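Long-range contact in Uly1 (Catenovulum maritimum, PDB 7DRQ), which is an ulvan lyase of polysaccharide lyase family 24 that binds calcium and probably cleaves the algal polysaccharide ulvan by elimination: residues H6-D18 with F61-H73. Sequence-based numbering, arbitrary orientation.
Sequences HEIKVTDQALFFD and FMTWYRGGILDRH
Two backbone hydrogen bonds flank the single beta bridge between Ala-14 and Arg-66: Leu-15 N gives its hydrogen to Tyr-65 O (2.8 Å), and Gly-67 N gives its own to Gln-13 O (2.7 Å). Leu-15 CD1 lies on Gly-67 CA, at 3.8 Å.

The apolar part centres on Trp-64. Thr-11 lies over one face of the indole, its CG2 standing 3.7 Å from the centroid of the six-membered ring of Trp-64 in a CH-pi contact. With Thr-11 OG1 anti to the backbone N (chi1 -177°), that oxygen takes the Gln-13 N-H in an ST turn, while the methyl drops onto the ring. Gln-13 O meets the indole at its edge, and Trp-64 NE1 is hydrogen-bonded to Thr-77 OG1 on strand 73-80. A leucine in place of Trp-64 would probably leave the Thr-11 methyl without its flat seat and Thr-77 OG1 without its indole N-H partner. To one side, Val-10 CG2 rests on the selenium of Met-62 (3.8 Å); to the other, Leu-15 CD2 packs against Tyr-65 CB.

Further out, the Gln-13 side chain runs alongside the Arg-66 stem, whose guanidinium pairs with Asp-71 and Glu-90.

Strand 3-15, bulged against strand 469-478, is an edge strand of one four-stranded antiparallel sheet; strand 59-65, flanked by 53-56 and 73-80, belongs to the next, so the contact joins neighbouring sheets, consistent with adjacent blades of a beta-propeller.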
ATOM      1  N   HIS A   6       1.830 -19.597  14.740  1.00 17.53           N
ATOM      2  CA  HIS A   6       3.123 -19.842  14.117  1.00 18.21           C
ATOM      3  C   HIS A   6       3.972 -18.582  14.171  1.00 19.13           C
ATOM      4  O   HIS A   6       3.452 -17.468  14.063  1.00 16.16           O
ATOM      5  CB  HIS A   6       2.964 -20.302  12.663  1.00 16.86           C
ATOM      6  CG  HIS A   6       2.186 -21.573  12.517  1.00 22.92           C
ATOM      7  ND1 HIS A   6       0.860 -21.601  12.145  1.00 20.53           N
ATOM      8  CD2 HIS A   6       2.548 -22.865  12.710  1.00 21.72           C
ATOM      9  CE1 HIS A   6       0.438 -22.855  12.111  1.00 18.88           C
ATOM     10  NE2 HIS A   6       1.443 -23.641  12.455  1.00 24.13           N
ATOM     11  N   GLU A   7       5.281 -18.766  14.327  1.00 15.62           N
ATOM     12  CA  GLU A   7       6.238 -17.665  14.278  1.00 15.22           C
ATOM     13  C   GLU A   7       7.440 -18.142  13.477  1.00 20.21           C
ATOM     14  O   GLU A   7       8.080 -19.127  13.854  1.00 20.29           O
ATOM     15  CB  GLU A   7       6.642 -17.231  15.686  1.00 18.91           C
ATOM     16  CG  GLU A   7       7.601 -16.073  15.705  1.00 24.63           C
ATOM     17  CD  GLU A   7       7.498 -15.275  16.980  1.00 30.52           C
ATOM     18  OE1 GLU A   7       7.824 -14.078  16.934  1.00 21.49           O
ATOM     19  OE2 GLU A   7       7.098 -15.852  18.027  1.00 35.57           O
ATOM     20  N   ILE A   8       7.732 -17.461  12.369  1.00 16.21           N
ATOM     21  CA  ILE A   8       8.640 -17.948  11.337  1.00 14.10           C
ATOM     22  C   ILE A   8       9.638 -16.850  11.008  1.00 13.65           C
ATOM     23  O   ILE A   8       9.244 -15.739  10.651  1.00 16.11           O
ATOM     24  CB  ILE A   8       7.872 -18.358  10.063  1.00 18.78           C
ATOM     25  CG1 ILE A   8       6.812 -19.406  10.387  1.00 21.89           C
ATOM     26  CG2 ILE A   8       8.824 -18.860   8.985  1.00 23.27           C
ATOM     27  CD1 ILE A   8       5.407 -18.926  10.093  1.00 17.90           C
ATOM     28  N   LYS A   9      10.925 -17.159  11.075  1.00 16.11           N
ATOM     29  CA  LYS A   9      11.904 -16.172  10.646  1.00 13.39           C
ATOM     30  C   LYS A   9      11.937 -16.139   9.124  1.00 14.33           C
ATOM     31  O   LYS A   9      11.949 -17.181   8.463  1.00 14.63           O
ATOM     32  CB  LYS A   9      13.293 -16.475  11.214  1.00 17.10           C
ATOM     33  CG  LYS A   9      14.352 -15.495  10.746  1.00 16.04           C
ATOM     34  CD  LYS A   9      15.590 -15.542  11.646  1.00 23.36           C
ATOM     35  CE  LYS A   9      16.588 -16.584  11.186  1.00 29.30           C
ATOM     36  NZ  LYS A   9      17.818 -16.580  12.058  1.00 27.42           N
ATOM     37  N   VAL A  10      11.892 -14.940   8.561  1.00 11.84           N
ATOM     38  CA  VAL A  10      11.959 -14.819   7.115  1.00 13.52           C
ATOM     39  C   VAL A  10      13.389 -14.620   6.651  1.00 14.89           C
ATOM     40  O   VAL A  10      13.868 -15.334   5.766  1.00 14.99           O
ATOM     41  CB  VAL A  10      11.044 -13.677   6.643  1.00 13.00           C
ATOM     42  CG1 VAL A  10      11.139 -13.516   5.112  1.00 11.87           C
ATOM     43  CG2 VAL A  10       9.612 -13.962   7.073  1.00 13.36           C
ATOM     44  N   THR A  11      14.086 -13.642   7.228  1.00 13.06           N
ATOM     45  CA  THR A  11      15.465 -13.390   6.839  1.00 13.57           C
ATOM     46  C   THR A  11      16.148 -12.602   7.942  1.00 13.02           C
ATOM     47  O   THR A  11      15.497 -11.957   8.767  1.00 13.66           O
ATOM     48  CB  THR A  11      15.547 -12.630   5.503  1.00 12.23           C
ATOM     49  OG1 THR A  11      16.916 -12.463   5.116  1.00 15.77           O
ATOM     50  CG2 THR A  11      14.910 -11.253   5.627  1.00  9.71           C
ATOM     51  N   ASP A  12      17.476 -12.697   7.959  1.00 14.20           N
ATOM     52  CA  ASP A  12      18.324 -11.832   8.760  1.00 16.51           C
ATOM     53  C   ASP A  12      18.997 -10.771   7.911  1.00 15.67           C
ATOM     54  O   ASP A  12      19.883 -10.060   8.403  1.00 14.30           O
ATOM     55  CB  ASP A  12      19.399 -12.650   9.480  1.00 18.23           C
ATOM     56  CG  ASP A  12      18.842 -13.498  10.595  1.00 26.51           C
ATOM     57  OD1 ASP A  12      18.030 -12.982  11.394  1.00 22.92           O
ATOM     58  OD2 ASP A  12      19.215 -14.690  10.667  1.00 29.72           O
ATOM     59  N   GLN A  13      18.601 -10.652   6.640  1.00 17.07           N
ATOM     60  CA  GLN A  13      19.284  -9.772   5.701  1.00 15.97           C
ATOM     61  C   GLN A  13      18.334  -8.779   5.041  1.00 12.67           C
ATOM     62  O   GLN A  13      18.591  -8.338   3.921  1.00 12.10           O
ATOM     63  CB  GLN A  13      20.001 -10.586   4.628  1.00 17.21           C
ATOM     64  CG  GLN A  13      20.963 -11.620   5.156  1.00 28.46           C
ATOM     65  CD  GLN A  13      22.196 -11.731   4.286  1.00 33.30           C
ATOM     66  OE1 GLN A  13      22.093 -11.804   3.062  1.00 26.56           O
ATOM     67  NE2 GLN A  13      23.373 -11.733   4.913  1.00 37.43           N
ATOM     68  N   ALA A  14      17.235  -8.419   5.706  1.00 11.25           N
ATOM     69  CA  ALA A  14      16.314  -7.437   5.136  1.00 13.09           C
ATOM     70  C   ALA A  14      16.947  -6.051   5.123  1.00 14.11           C
ATOM     71  O   ALA A  14      17.559  -5.620   6.106  1.00 14.35           O
ATOM     72  CB  ALA A  14      15.009  -7.400   5.932  1.00 13.20           C
ATOM     73  N   LEU A  15      16.804  -5.360   3.999  1.00 12.67           N
ATOM     74  CA  LEU A  15      17.424  -4.047   3.840  1.00 15.48           C
ATOM     75  C   LEU A  15      16.800  -3.019   4.780  1.00 15.80           C
ATOM     76  O   LEU A  15      15.579  -2.951   4.937  1.00 13.91           O
ATOM     77  CB  LEU A  15      17.303  -3.581   2.392  1.00 11.50           C
ATOM     78  CG  LEU A  15      17.815  -2.158   2.100  1.00 12.97           C
ATOM     79  CD1 LEU A  15      19.326  -2.073   2.360  1.00 12.72           C
ATOM     80  CD2 LEU A  15      17.493  -1.740   0.662  1.00 14.77           C
ATOM     81  N   PHE A  16      17.655  -2.208   5.400  1.00 13.01           N
ATOM     82  CA  PHE A  16      17.226  -1.127   6.269  1.00 14.39           C
ATOM     83  C   PHE A  16      18.109   0.084   6.013  1.00 13.99           C
ATOM     84  O   PHE A  16      19.312  -0.064   5.783  1.00 14.81           O
ATOM     85  CB  PHE A  16      17.307  -1.546   7.736  1.00 13.15           C
ATOM     86  CG  PHE A  16      16.770  -0.530   8.694  1.00 16.28           C
ATOM     87  CD1 PHE A  16      15.416  -0.483   8.984  1.00 12.66           C
ATOM     88  CD2 PHE A  16      17.627   0.352   9.338  1.00 16.93           C
ATOM     89  CE1 PHE A  16      14.918   0.452   9.887  1.00 16.49           C
ATOM     90  CE2 PHE A  16      17.141   1.286  10.233  1.00 18.04           C
ATOM     91  CZ  PHE A  16      15.784   1.340  10.508  1.00 16.43           C
ATOM     92  N   PHE A  17      17.514   1.270   6.048  1.00 13.09           N
ATOM     93  CA  PHE A  17      18.250   2.505   5.792  1.00 14.52           C
ATOM     94  C   PHE A  17      18.774   3.023   7.129  1.00 14.32           C
ATOM     95  O   PHE A  17      18.069   3.719   7.863  1.00 18.19           O
ATOM     96  CB  PHE A  17      17.359   3.518   5.085  1.00 12.29           C
ATOM     97  CG  PHE A  17      16.689   2.969   3.859  1.00 13.84           C
ATOM     98  CD1 PHE A  17      17.373   2.114   3.007  1.00 12.20           C
ATOM     99  CD2 PHE A  17      15.378   3.307   3.551  1.00 12.49           C
ATOM    100  CE1 PHE A  17      16.753   1.609   1.865  1.00 13.81           C
ATOM    101  CE2 PHE A  17      14.757   2.807   2.406  1.00 11.12           C
ATOM    102  CZ  PHE A  17      15.448   1.952   1.575  1.00 12.72           C
ATOM    103  N   ASP A  18      20.019   2.681   7.442  1.00 14.78           N
ATOM    104  CA  ASP A  18      20.595   2.932   8.759  1.00 17.53           C
ATOM    105  C   ASP A  18      21.252   4.302   8.881  1.00 19.92           C
ATOM    106  O   ASP A  18      21.886   4.580   9.909  1.00 17.90           O
ATOM    107  CB  ASP A  18      21.606   1.838   9.102  1.00 19.79           C
ATOM    108  CG  ASP A  18      22.834   1.869   8.215  1.00 20.22           C
ATOM    109  OD1 ASP A  18      22.721   2.172   7.002  1.00 17.16           O
ATOM    110  OD2 ASP A  18      23.927   1.586   8.740  1.00 20.59           O
ATOM    111  N   PHE A  61       3.230 -15.476   0.482  1.00 11.16           N
ATOM    112  CA  PHE A  61       4.204 -14.805  -0.365  1.00  9.92           C
ATOM    113  C   PHE A  61       4.593 -13.478   0.271  1.00 11.32           C
ATOM    114  O   PHE A  61       3.719 -12.687   0.643  1.00 12.83           O
ATOM    115  CB  PHE A  61       3.626 -14.577  -1.763  1.00 12.22           C
ATOM    116  CG  PHE A  61       3.398 -15.851  -2.534  1.00 12.05           C
ATOM    117  CD1 PHE A  61       2.222 -16.568  -2.380  1.00  9.99           C
ATOM    118  CD2 PHE A  61       4.363 -16.330  -3.409  1.00 12.70           C
ATOM    119  CE1 PHE A  61       2.009 -17.735  -3.084  1.00  9.94           C
ATOM    120  CE2 PHE A  61       4.153 -17.497  -4.124  1.00 10.28           C
ATOM    121  CZ  PHE A  61       2.977 -18.201  -3.958  1.00  9.59           C
HETATM  122  N   MSE A  62       5.900 -13.250   0.425  1.00 10.27           N
HETATM  123  CA  MSE A  62       6.401 -12.027   1.050  1.00  9.22           C
HETATM  124  C   MSE A  62       7.552 -11.437   0.253  1.00  9.88           C
HETATM  125  O   MSE A  62       8.472 -12.152  -0.139  1.00 11.83           O
HETATM  126  CB  MSE A  62       6.848 -12.309   2.485  1.00  9.76           C
HETATM  127  CG  MSE A  62       5.715 -12.754   3.378  1.00  9.80           C
HETATM  128 SE   MSE A  62       6.450 -13.419   5.084  0.87 14.21          SE
HETATM  129  CE  MSE A  62       6.831 -15.261   4.604  1.00 10.91           C
ATOM    130  N   THR A  63       7.503 -10.128   0.018  1.00 10.78           N
ATOM    131  CA  THR A  63       8.553  -9.434  -0.708  1.00 12.81           C
ATOM    132  C   THR A  63       9.395  -8.605   0.252  1.00  9.65           C
ATOM    133  O   THR A  63       8.955  -8.235   1.340  1.00 11.20           O
ATOM    134  CB  THR A  63       7.981  -8.519  -1.791  1.00 11.40           C
ATOM    135  OG1 THR A  63       7.253  -7.450  -1.177  1.00 12.52           O
ATOM    136  CG2 THR A  63       7.055  -9.298  -2.737  1.00 10.79           C
ATOM    137  N   TRP A  64      10.610  -8.297  -0.188  1.00 12.04           N
ATOM    138  CA  TRP A  64      11.552  -7.486   0.570  1.00 11.76           C
ATOM    139  C   TRP A  64      12.746  -7.191  -0.323  1.00  9.51           C
ATOM    140  O   TRP A  64      13.047  -7.957  -1.241  1.00 11.98           O
ATOM    141  CB  TRP A  64      12.000  -8.192   1.866  1.00  9.39           C
ATOM    142  CG  TRP A  64      12.453  -9.640   1.706  1.00  8.93           C
ATOM    143  CD1 TRP A  64      11.663 -10.728   1.437  1.00 11.32           C
ATOM    144  CD2 TRP A  64      13.784 -10.148   1.854  1.00 13.25           C
ATOM    145  NE1 TRP A  64      12.426 -11.876   1.401  1.00 12.47           N
ATOM    146  CE2 TRP A  64      13.729 -11.548   1.645  1.00 12.97           C
ATOM    147  CE3 TRP A  64      15.022  -9.560   2.134  1.00 12.70           C
ATOM    148  CZ2 TRP A  64      14.858 -12.353   1.697  1.00 11.24           C
ATOM    149  CZ3 TRP A  64      16.142 -10.368   2.196  1.00 12.37           C
ATOM    150  CH2 TRP A  64      16.056 -11.748   1.984  1.00 11.69           C
ATOM    151  N   TYR A  65      13.401  -6.067  -0.061  1.00 10.57           N
ATOM    152  CA  TYR A  65      14.744  -5.820  -0.571  1.00 11.23           C
ATOM    153  C   TYR A  65      15.758  -6.397   0.407  1.00 10.87           C
ATOM    154  O   TYR A  65      15.567  -6.315   1.624  1.00 12.55           O
ATOM    155  CB  TYR A  65      15.005  -4.322  -0.723  1.00 11.60           C
ATOM    156  CG  TYR A  65      14.207  -3.643  -1.797  1.00 13.48           C
ATOM    157  CD1 TYR A  65      14.589  -3.730  -3.135  1.00 12.58           C
ATOM    158  CD2 TYR A  65      13.079  -2.892  -1.474  1.00 10.70           C
ATOM    159  CE1 TYR A  65      13.859  -3.098  -4.120  1.00 11.44           C
ATOM    160  CE2 TYR A  65      12.347  -2.261  -2.456  1.00 11.19           C
ATOM    161  CZ  TYR A  65      12.745  -2.361  -3.769  1.00 10.73           C
ATOM    162  OH  TYR A  65      12.002  -1.718  -4.722  1.00 11.85           O
ATOM    163  N   ARG A  66      16.849  -6.951  -0.126  1.00 12.15           N
ATOM    164  CA  ARG A  66      17.908  -7.547   0.683  1.00 12.89           C
ATOM    165  C   ARG A  66      19.040  -6.549   0.927  1.00 15.90           C
ATOM    166  O   ARG A  66      19.440  -5.815   0.020  1.00 14.41           O
ATOM    167  CB  ARG A  66      18.456  -8.801  -0.005  1.00 14.81           C
ATOM    168  CG  ARG A  66      19.529  -9.522   0.820  1.00 14.08           C
ATOM    169  CD  ARG A  66      19.983 -10.803   0.125  1.00 18.50           C
ATOM    170  NE  ARG A  66      20.677 -10.468  -1.112  1.00 17.18           N
ATOM    171  CZ  ARG A  66      20.909 -11.315  -2.104  1.00 21.95           C
ATOM    172  NH1 ARG A  66      20.513 -12.579  -2.010  1.00 19.93           N
ATOM    173  NH2 ARG A  66      21.540 -10.887  -3.189  1.00 20.54           N
ATOM    174  N   GLY A  67      19.564  -6.522   2.167  1.00 13.64           N
ATOM    175  CA  GLY A  67      20.671  -5.640   2.481  1.00 16.55           C
ATOM    176  C   GLY A  67      22.020  -6.294   2.197  1.00 15.30           C
ATOM    177  O   GLY A  67      22.101  -7.479   1.877  1.00 15.80           O
ATOM    178  N   GLY A  68      23.083  -5.497   2.303  1.00 16.14           N
ATOM    179  CA  GLY A  68      23.002  -4.084   2.644  1.00 13.74           C
ATOM    180  C   GLY A  68      23.002  -3.121   1.467  1.00 15.51           C
ATOM    181  O   GLY A  68      22.450  -3.427   0.406  1.00 12.75           O
ATOM    182  N   ILE A  69      23.636  -1.958   1.668  1.00 15.34           N
ATOM    183  CA  ILE A  69      23.560  -0.853   0.709  1.00 16.27           C
ATOM    184  C   ILE A  69      24.128  -1.245  -0.651  1.00 16.49           C
ATOM    185  O   ILE A  69      23.739  -0.679  -1.675  1.00 16.75           O
ATOM    186  CB  ILE A  69      24.277   0.384   1.289  1.00 14.54           C
ATOM    187  CG1 ILE A  69      24.063   1.614   0.414  1.00 15.88           C
ATOM    188  CG2 ILE A  69      25.774   0.112   1.459  1.00 18.68           C
ATOM    189  CD1 ILE A  69      24.606   2.897   1.039  1.00 14.39           C
ATOM    190  N   LEU A  70      25.039  -2.219  -0.696  1.00 14.58           N
ATOM    191  CA  LEU A  70      25.637  -2.620  -1.965  1.00 16.82           C
ATOM    192  C   LEU A  70      24.893  -3.771  -2.632  1.00 18.98           C
ATOM    193  O   LEU A  70      25.282  -4.198  -3.724  1.00 16.59           O
ATOM    194  CB  LEU A  70      27.110  -3.004  -1.757  1.00 17.06           C
ATOM    195  CG  LEU A  70      28.020  -1.888  -1.235  1.00 18.87           C
ATOM    196  CD1 LEU A  70      29.486  -2.329  -1.272  1.00 26.17           C
ATOM    197  CD2 LEU A  70      27.807  -0.573  -2.001  1.00 19.64           C
ATOM    198  N   ASP A  71      23.827  -4.267  -2.007  1.00 16.52           N
ATOM    199  CA  ASP A  71      23.074  -5.407  -2.510  1.00 12.49           C
ATOM    200  C   ASP A  71      21.743  -4.904  -3.062  1.00 14.93           C
ATOM    201  O   ASP A  71      21.629  -4.625  -4.261  1.00 11.93           O
ATOM    202  CB  ASP A  71      22.890  -6.428  -1.383  1.00 13.86           C
ATOM    203  CG  ASP A  71      22.340  -7.753  -1.869  1.00 17.70           C
ATOM    204  OD1 ASP A  71      21.282  -7.779  -2.522  1.00 15.56           O
ATOM    205  OD2 ASP A  71      22.958  -8.791  -1.566  1.00 26.31           O
ATOM    206  N   ARG A  72      20.752  -4.747  -2.178  1.00 14.41           N
ATOM    207  CA  ARG A  72      19.475  -4.102  -2.482  1.00 13.59           C
ATOM    208  C   ARG A  72      18.614  -4.908  -3.448  1.00 12.70           C
ATOM    209  O   ARG A  72      17.699  -4.357  -4.059  1.00 13.03           O
ATOM    210  CB  ARG A  72      19.669  -2.673  -3.033  1.00 13.70           C
ATOM    211  CG  ARG A  72      20.722  -1.838  -2.295  1.00 13.06           C
ATOM    212  CD  ARG A  72      20.876  -0.445  -2.935  1.00 12.77           C
ATOM    213  NE  ARG A  72      21.007  -0.486  -4.396  1.00 12.55           N
ATOM    214  CZ  ARG A  72      22.150  -0.694  -5.048  1.00 14.69           C
ATOM    215  NH1 ARG A  72      23.277  -0.892  -4.380  1.00 14.98           N
ATOM    216  NH2 ARG A  72      22.170  -0.706  -6.375  1.00 17.98           N
ATOM    217  N   HIS A  73      18.848  -6.214  -3.586  1.00 12.86           N
ATOM    218  CA  HIS A  73      18.113  -6.975  -4.592  1.00 13.18           C
ATOM    219  C   HIS A  73      16.667  -7.192  -4.177  1.00 10.54           C
ATOM    220  O   HIS A  73      16.346  -7.325  -2.990  1.00 13.73           O
ATOM    221  CB  HIS A  73      18.771  -8.330  -4.836  1.00 12.86           C
ATOM    222  CG  HIS A  73      19.940  -8.269  -5.766  1.00 12.48           C
ATOM    223  ND1 HIS A  73      19.812  -8.428  -7.128  1.00 12.81           N
ATOM    224  CD2 HIS A  73      21.259  -8.077  -5.528  1.00 14.12           C
ATOM    225  CE1 HIS A  73      21.002  -8.329  -7.693  1.00 15.51           C
ATOM    226  NE2 HIS A  73      21.897  -8.105  -6.746  1.00 14.92           N
TER
HETATM  227  O   HOH W   1      23.104  -9.793   2.115  1.00 29.92           O